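Local coordinates for protein YibA (Escherichia coli, PDB 1OYZ) that is of unknown function, built as an all-helical solenoid with HEAT repeats, and is only tentatively linked to oxidoreductase activity, at residues Q19-N24 with L47-G52; L58-C63 with F76-I81. All coordinates share one frame; numbering follows the deposited sequence.

Contact 1 of 2, residues Q19-N24 with L47-G52; sequences QCKKLN and LQLRGG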
loop_
_atom_site.group_PDB
_atom_site.type_symbol
_atom_site.label_atom_id
_atom_site.label_comp_id
_atom_site.label_asym_id
_atom_site.label_seq_id
_atom_site.Cartn_x
_atom_site.Cartn_y
_atom_site.Cartn_z
ATOM N N GLN A 19 26.701 -8.025 1.030
ATOM C CA GLN A 19 27.686 -8.736 0.217
ATOM C C GLN A 19 27.681 -8.177 -1.201
ATOM O O GLN A 19 28.742 -7.956 -1.780
ATOM C CB GLN A 19 27.387 -10.232 0.124
ATOM C CG GLN A 19 27.969 -11.087 1.221
ATOM C CD GLN A 19 27.722 -12.564 0.963
ATOM O OE1 GLN A 19 26.578 -13.000 0.854
ATOM N NE2 GLN A 19 28.791 -13.333 0.846
ATOM N N CYS A 20 26.480 -7.967 -1.756
ATOM C CA CYS A 20 26.330 -7.451 -3.111
ATOM C C CYS A 20 27.015 -6.111 -3.279
ATOM O O CYS A 20 27.576 -5.825 -4.338
ATOM C CB CYS A 20 24.843 -7.314 -3.487
ATOM S SG CYS A 20 23.975 -8.879 -3.838
ATOM N N LYS A 21 26.960 -5.283 -2.244
ATOM C CA LYS A 21 27.593 -3.969 -2.290
ATOM C C LYS A 21 29.101 -4.042 -2.541
ATOM O O LYS A 21 29.670 -3.104 -3.100
ATOM C CB LYS A 21 27.305 -3.190 -1.002
ATOM C CG LYS A 21 25.853 -2.750 -0.939
ATOM C CD LYS A 21 25.449 -2.093 0.377
ATOM C CE LYS A 21 26.048 -0.722 0.550
ATOM N NZ LYS A 21 25.383 -0.046 1.713
ATOM N N LYS A 22 29.743 -5.147 -2.156
ATOM C CA LYS A 22 31.185 -5.285 -2.382
ATOM C C LYS A 22 31.532 -5.461 -3.855
ATOM O O LYS A 22 32.675 -5.267 -4.243
ATOM C CB LYS A 22 31.758 -6.482 -1.612
ATOM C CG LYS A 22 31.811 -6.292 -0.105
ATOM C CD LYS A 22 32.436 -7.487 0.597
ATOM C CE LYS A 22 32.083 -7.471 2.080
ATOM N NZ LYS A 22 30.594 -7.562 2.296
ATOM N N LEU A 23 30.537 -5.821 -4.665
ATOM C CA LEU A 23 30.723 -6.063 -6.094
ATOM C C LEU A 23 30.783 -4.819 -6.993
ATOM O O LEU A 23 30.181 -3.803 -6.667
ATOM C CB LEU A 23 29.590 -6.971 -6.589
ATOM C CG LEU A 23 29.447 -8.302 -5.847
ATOM C CD1 LEU A 23 28.195 -9.003 -6.306
ATOM C CD2 LEU A 23 30.679 -9.157 -6.084
ATOM N N ASN A 24 31.498 -4.894 -8.124
ATOM C CA ASN A 24 31.544 -3.750 -9.047
ATOM C C ASN A 24 30.332 -3.802 -9.999
ATOM O O ASN A 24 29.629 -4.809 -10.053
ATOM C CB ASN A 24 32.850 -3.739 -9.850
ATOM C CG ASN A 24 32.995 -4.935 -10.764
ATOM O OD1 ASN A 24 32.213 -5.130 -11.700
ATOM N ND2 ASN A 24 34.011 -5.748 -10.500
ATOM N N LEU A 47 22.237 -1.433 -7.121
ATOM C CA LEU A 47 22.268 -0.528 -8.274
ATOM C C LEU A 47 21.395 0.712 -8.031
ATOM O O LEU A 47 21.793 1.830 -8.371
ATOM C CB LEU A 47 21.845 -1.271 -9.567
ATOM C CG LEU A 47 22.862 -2.347 -10.006
ATOM C CD1 LEU A 47 22.463 -3.057 -11.287
ATOM C CD2 LEU A 47 24.173 -1.657 -10.202
ATOM N N GLN A 48 20.225 0.535 -7.420
ATOM C CA GLN A 48 19.362 1.686 -7.161
ATOM C C GLN A 48 20.068 2.657 -6.221
ATOM O O GLN A 48 19.875 3.867 -6.321
ATOM C CB GLN A 48 18.010 1.282 -6.524
ATOM C CG GLN A 48 17.031 0.465 -7.387
ATOM C CD GLN A 48 15.863 -0.104 -6.545
ATOM O OE1 GLN A 48 16.078 -0.556 -5.424
ATOM N NE2 GLN A 48 14.641 -0.094 -7.094
ATOM N N LEU A 49 20.877 2.120 -5.306
ATOM C CA LEU A 49 21.612 2.938 -4.321
ATOM C C LEU A 49 22.787 3.733 -4.884
ATOM O O LEU A 49 22.884 4.939 -4.670
ATOM C CB LEU A 49 22.141 2.058 -3.169
ATOM C CG LEU A 49 23.055 2.719 -2.116
ATOM C CD1 LEU A 49 22.242 3.646 -1.247
ATOM C CD2 LEU A 49 23.731 1.667 -1.242
ATOM N N ARG A 50 23.683 3.057 -5.594
ATOM C CA ARG A 50 24.872 3.720 -6.132
ATOM C C ARG A 50 24.632 4.195 -7.535
ATOM O O ARG A 50 25.202 5.183 -7.982
ATOM C CB ARG A 50 26.051 2.751 -6.190
ATOM C CG ARG A 50 26.298 1.950 -4.935
ATOM C CD ARG A 50 27.701 1.304 -4.958
ATOM N NE ARG A 50 28.005 0.621 -6.218
ATOM C CZ ARG A 50 28.489 -0.615 -6.300
ATOM N NH1 ARG A 50 28.706 -1.295 -5.191
ATOM N NH2 ARG A 50 28.789 -1.164 -7.491
ATOM N N GLY A 51 23.804 3.423 -8.224
ATOM C CA GLY A 51 23.453 3.666 -9.605
ATOM C C GLY A 51 23.936 4.905 -10.316
ATOM O O GLY A 51 23.597 6.015 -9.939
ATOM N N GLY A 52 24.727 4.697 -11.362
ATOM C CA GLY A 52 25.218 5.800 -12.163
ATOM C C GLY A 52 24.707 5.641 -13.592
ATOM O O GLY A 52 23.930 4.718 -13.881
#

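Contact 2 of 2, residues L58-C63 with F76-I81; sequences LAIEFC and FILGQI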
loop_
_atom_site.group_PDB
_atom_site.type_symbol
_atom_site.label_atom_id
_atom_site.label_comp_id
_atom_site.label_asym_id
_atom_site.label_seq_id
_atom_site.Cartn_x
_atom_site.Cartn_y
_atom_site.Cartn_z
ATOM N N LEU A 58 21.617 0.745 -18.899
ATOM C CA LEU A 58 21.380 -0.672 -18.949
ATOM C C LEU A 58 19.937 -0.978 -18.513
ATOM O O LEU A 58 19.279 -1.846 -19.085
ATOM C CB LEU A 58 22.384 -1.363 -18.037
ATOM C CG LEU A 58 22.535 -2.882 -18.057
ATOM C CD1 LEU A 58 21.358 -3.531 -17.329
ATOM C CD2 LEU A 58 22.650 -3.373 -19.519
ATOM N N ALA A 59 19.451 -0.266 -17.498
ATOM C CA ALA A 59 18.083 -0.490 -17.015
ATOM C C ALA A 59 17.062 -0.166 -18.115
ATOM O O ALA A 59 16.103 -0.919 -18.345
ATOM C CB ALA A 59 17.818 0.362 -15.765
ATOM N N ILE A 60 17.291 0.955 -18.789
ATOM C CA ILE A 60 16.453 1.386 -19.893
ATOM C C ILE A 60 16.490 0.306 -20.978
ATOM O O ILE A 60 15.443 -0.204 -21.381
ATOM C CB ILE A 60 16.944 2.730 -20.440
ATOM C CG1 ILE A 60 16.563 3.831 -19.443
ATOM C CG2 ILE A 60 16.374 2.983 -21.869
ATOM C CD1 ILE A 60 17.283 5.157 -19.673
ATOM N N GLU A 61 17.677 -0.093 -21.416
ATOM C CA GLU A 61 17.725 -1.135 -22.441
ATOM C C GLU A 61 16.964 -2.382 -21.987
ATOM O O GLU A 61 16.178 -2.952 -22.764
ATOM C CB GLU A 61 19.156 -1.523 -22.770
ATOM C CG GLU A 61 19.982 -0.384 -23.279
ATOM C CD GLU A 61 21.392 -0.822 -23.589
ATOM O OE1 GLU A 61 22.217 0.051 -23.924
ATOM O OE2 GLU A 61 21.674 -2.044 -23.506
ATOM N N PHE A 62 17.197 -2.814 -20.746
ATOM C CA PHE A 62 16.495 -3.984 -20.217
ATOM C C PHE A 62 14.995 -3.794 -20.353
ATOM O O PHE A 62 14.258 -4.762 -20.496
ATOM C CB PHE A 62 16.812 -4.215 -18.734
ATOM C CG PHE A 62 17.939 -5.174 -18.501
ATOM C CD1 PHE A 62 19.009 -5.234 -19.391
ATOM C CD2 PHE A 62 17.946 -6.004 -17.390
ATOM C CE1 PHE A 62 20.066 -6.106 -19.181
ATOM C CE2 PHE A 62 19.001 -6.882 -17.165
ATOM C CZ PHE A 62 20.065 -6.934 -18.065
ATOM N N CYS A 63 14.555 -2.545 -20.289
ATOM C CA CYS A 63 13.142 -2.260 -20.411
ATOM C C CYS A 63 12.579 -2.717 -21.749
ATOM O O CYS A 63 11.381 -2.943 -21.865
ATOM C CB CYS A 63 12.881 -0.772 -20.197
ATOM S SG CYS A 63 12.744 -0.399 -18.435
ATOM N N PHE A 76 12.130 -1.901 -12.248
ATOM C CA PHE A 76 12.305 -1.837 -10.788
ATOM C C PHE A 76 13.465 -0.879 -10.472
ATOM O O PHE A 76 13.325 0.057 -9.682
ATOM C CB PHE A 76 12.616 -3.233 -10.229
ATOM C CG PHE A 76 12.954 -3.255 -8.748
ATOM C CD1 PHE A 76 12.017 -2.855 -7.793
ATOM C CD2 PHE A 76 14.200 -3.732 -8.313
ATOM C CE1 PHE A 76 12.304 -2.938 -6.428
ATOM C CE2 PHE A 76 14.504 -3.821 -6.949
ATOM C CZ PHE A 76 13.553 -3.423 -5.996
ATOM N N ILE A 77 14.605 -1.113 -11.100
ATOM C CA ILE A 77 15.762 -0.270 -10.873
ATOM C C ILE A 77 15.420 1.185 -11.117
ATOM O O ILE A 77 15.714 2.063 -10.296
ATOM C CB ILE A 77 16.946 -0.696 -11.785
ATOM C CG1 ILE A 77 17.522 -2.013 -11.298
ATOM C CG2 ILE A 77 18.072 0.317 -11.724
ATOM C CD1 ILE A 77 18.577 -2.580 -12.190
ATOM N N LEU A 78 14.765 1.422 -12.241
ATOM C CA LEU A 78 14.373 2.759 -12.666
ATOM C C LEU A 78 13.450 3.496 -11.687
ATOM O O LEU A 78 13.384 4.717 -11.695
ATOM C CB LEU A 78 13.724 2.645 -14.056
ATOM C CG LEU A 78 14.467 3.168 -15.302
ATOM C CD1 LEU A 78 15.956 3.089 -15.121
ATOM C CD2 LEU A 78 14.020 2.410 -16.547
ATOM N N GLY A 79 12.744 2.772 -10.836
ATOM C CA GLY A 79 11.862 3.458 -9.900
ATOM C C GLY A 79 12.549 4.200 -8.757
ATOM O O GLY A 79 11.975 5.127 -8.180
ATOM N N GLN A 80 13.779 3.823 -8.418
ATOM C CA GLN A 80 14.454 4.500 -7.313
ATOM C C GLN A 80 15.879 5.034 -7.574
ATOM O O GLN A 80 16.398 5.831 -6.796
ATOM C CB GLN A 80 14.424 3.570 -6.087
ATOM C CG GLN A 80 13.000 3.343 -5.553
ATOM C CD GLN A 80 12.887 2.154 -4.618
ATOM O OE1 GLN A 80 13.384 2.189 -3.494
ATOM N NE2 GLN A 80 12.235 1.087 -5.081
ATOM N N ILE A 81 16.500 4.609 -8.670
ATOM C CA ILE A 81 17.847 5.046 -9.018
ATOM C C ILE A 81 17.843 6.552 -9.304
ATOM O O ILE A 81 16.841 7.104 -9.770
ATOM C CB ILE A 81 18.341 4.287 -10.275
ATOM C CG1 ILE A 81 19.873 4.347 -10.389
ATOM C CG2 ILE A 81 17.698 4.885 -11.525
ATOM C CD1 ILE A 81 20.445 3.349 -11.422
#

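Contact 1 of 2, residues Q19-N24 with L47-G52
Lys-21, on helix 14-21, reaches across to Leu-49 on helix 37-50. Its aliphatic chain bends at chi3 and meets the leucine side chain at about a right angle, with CE 3.8 Å from Leu-49 CD2. NZ lies equally near that methyl, and the touch is one of packing alone. The backbone of Lys-21 faces the same helix: its O lies 2.9 Å from Arg-50 NH1.

Two residues on, where the chain has left the helical path, Leu-23 offers its carbonyl to Arg-50. The guanidinium comes end-on, and both terminal nitrogens donate to the one oxygen: NH2 to Leu-23 O at 3.1 Å and NH1 to Leu-23 O at 3.3 Å. The oxygen lies close to the guanidinium plane, and NH1 is almost straight out along the C=O direction. The N-H...O angles of 152° and 144° show both bonds moderately bent. The leucine side chain turns instead to Leu-28 and Leu-31 of helix 25-31.

Asn-24 caps the start of helix 25-31, and its carbonyl carbon borders the guanidinium edge. Arg-50 NH2 also forms a salt bridge with Asp-25, just beyond. Near the N-terminal end of this all-helical solenoid, a single arginine thus bridges helix 37-50 to the turn leading into helix 25-31, and the two-nitrogen grip with the neighbouring carboxylate should restrict rotation of its flat head.

Contact 2 of 2, residues L58-C63 with F76-I81
Helices 53-63 and 68-80 run roughly antiparallel here, their local axes 9.4 Å apart at 137°, and the backbones come nearest at Ala-59 and Ile-77. They are successive helices of the alpha solenoid, joined by a short connection and packed side by side.

The side chain of Ala-59 points toward the other helix, and its small size is consistent with the close backbones. Its CB touches Ile-77 on one branch only, CG2, at 4.0 Å; that methyl lies anti to the backbone N of Ile-77 while CG1 sits beside it (chi1 -72°). Ile-77 also packs on Ala-44 and Leu-47 of helix 37-50, so it joins this pair to helix 37-50.

Leu-78 makes the largest single share of the contact, splitting its two methyls between partners. CD1 goes to Ala-59, 3.4 Å from its CB, closer than carbons usually pack, so the fit is tight there. CD2 lies between Ile-60 and Cys-63, one helical turn apart. Ile-60 crosses the leucine at about a right angle and brings CG1 to 4.1 Å from Leu-78 CD2. The leucine chi1 (-109°) is off the staggered values, which may mean strain or an uncertain fit. Beyond it, Val-91 and Leu-95 of helix 88-101 continue the apolar core. On the Cys-63 side the thiol serves as an apolar surface, with SG 3.6 Å from Leu-78 CD2.

Contact 1 lies at the surface near the N-terminal end of the solenoid; contact 2 belongs to its buried core. Their chemistry follows: a charged side chain gripping a backbone carbonyl in the first, methyls and a thiol in the second, although the buried areas are similar. The two share no helix, yet they are adjacent, with centres about 14 Å apart, and helix 37-50 of contact 1 leads directly into helix 53-63 of contact 2. Helix 37-50 also lies against helix 68-80, where Gln-48 NE2 probably donates to Phe-76 O at 2.9 Å, so the two sites are joined directly.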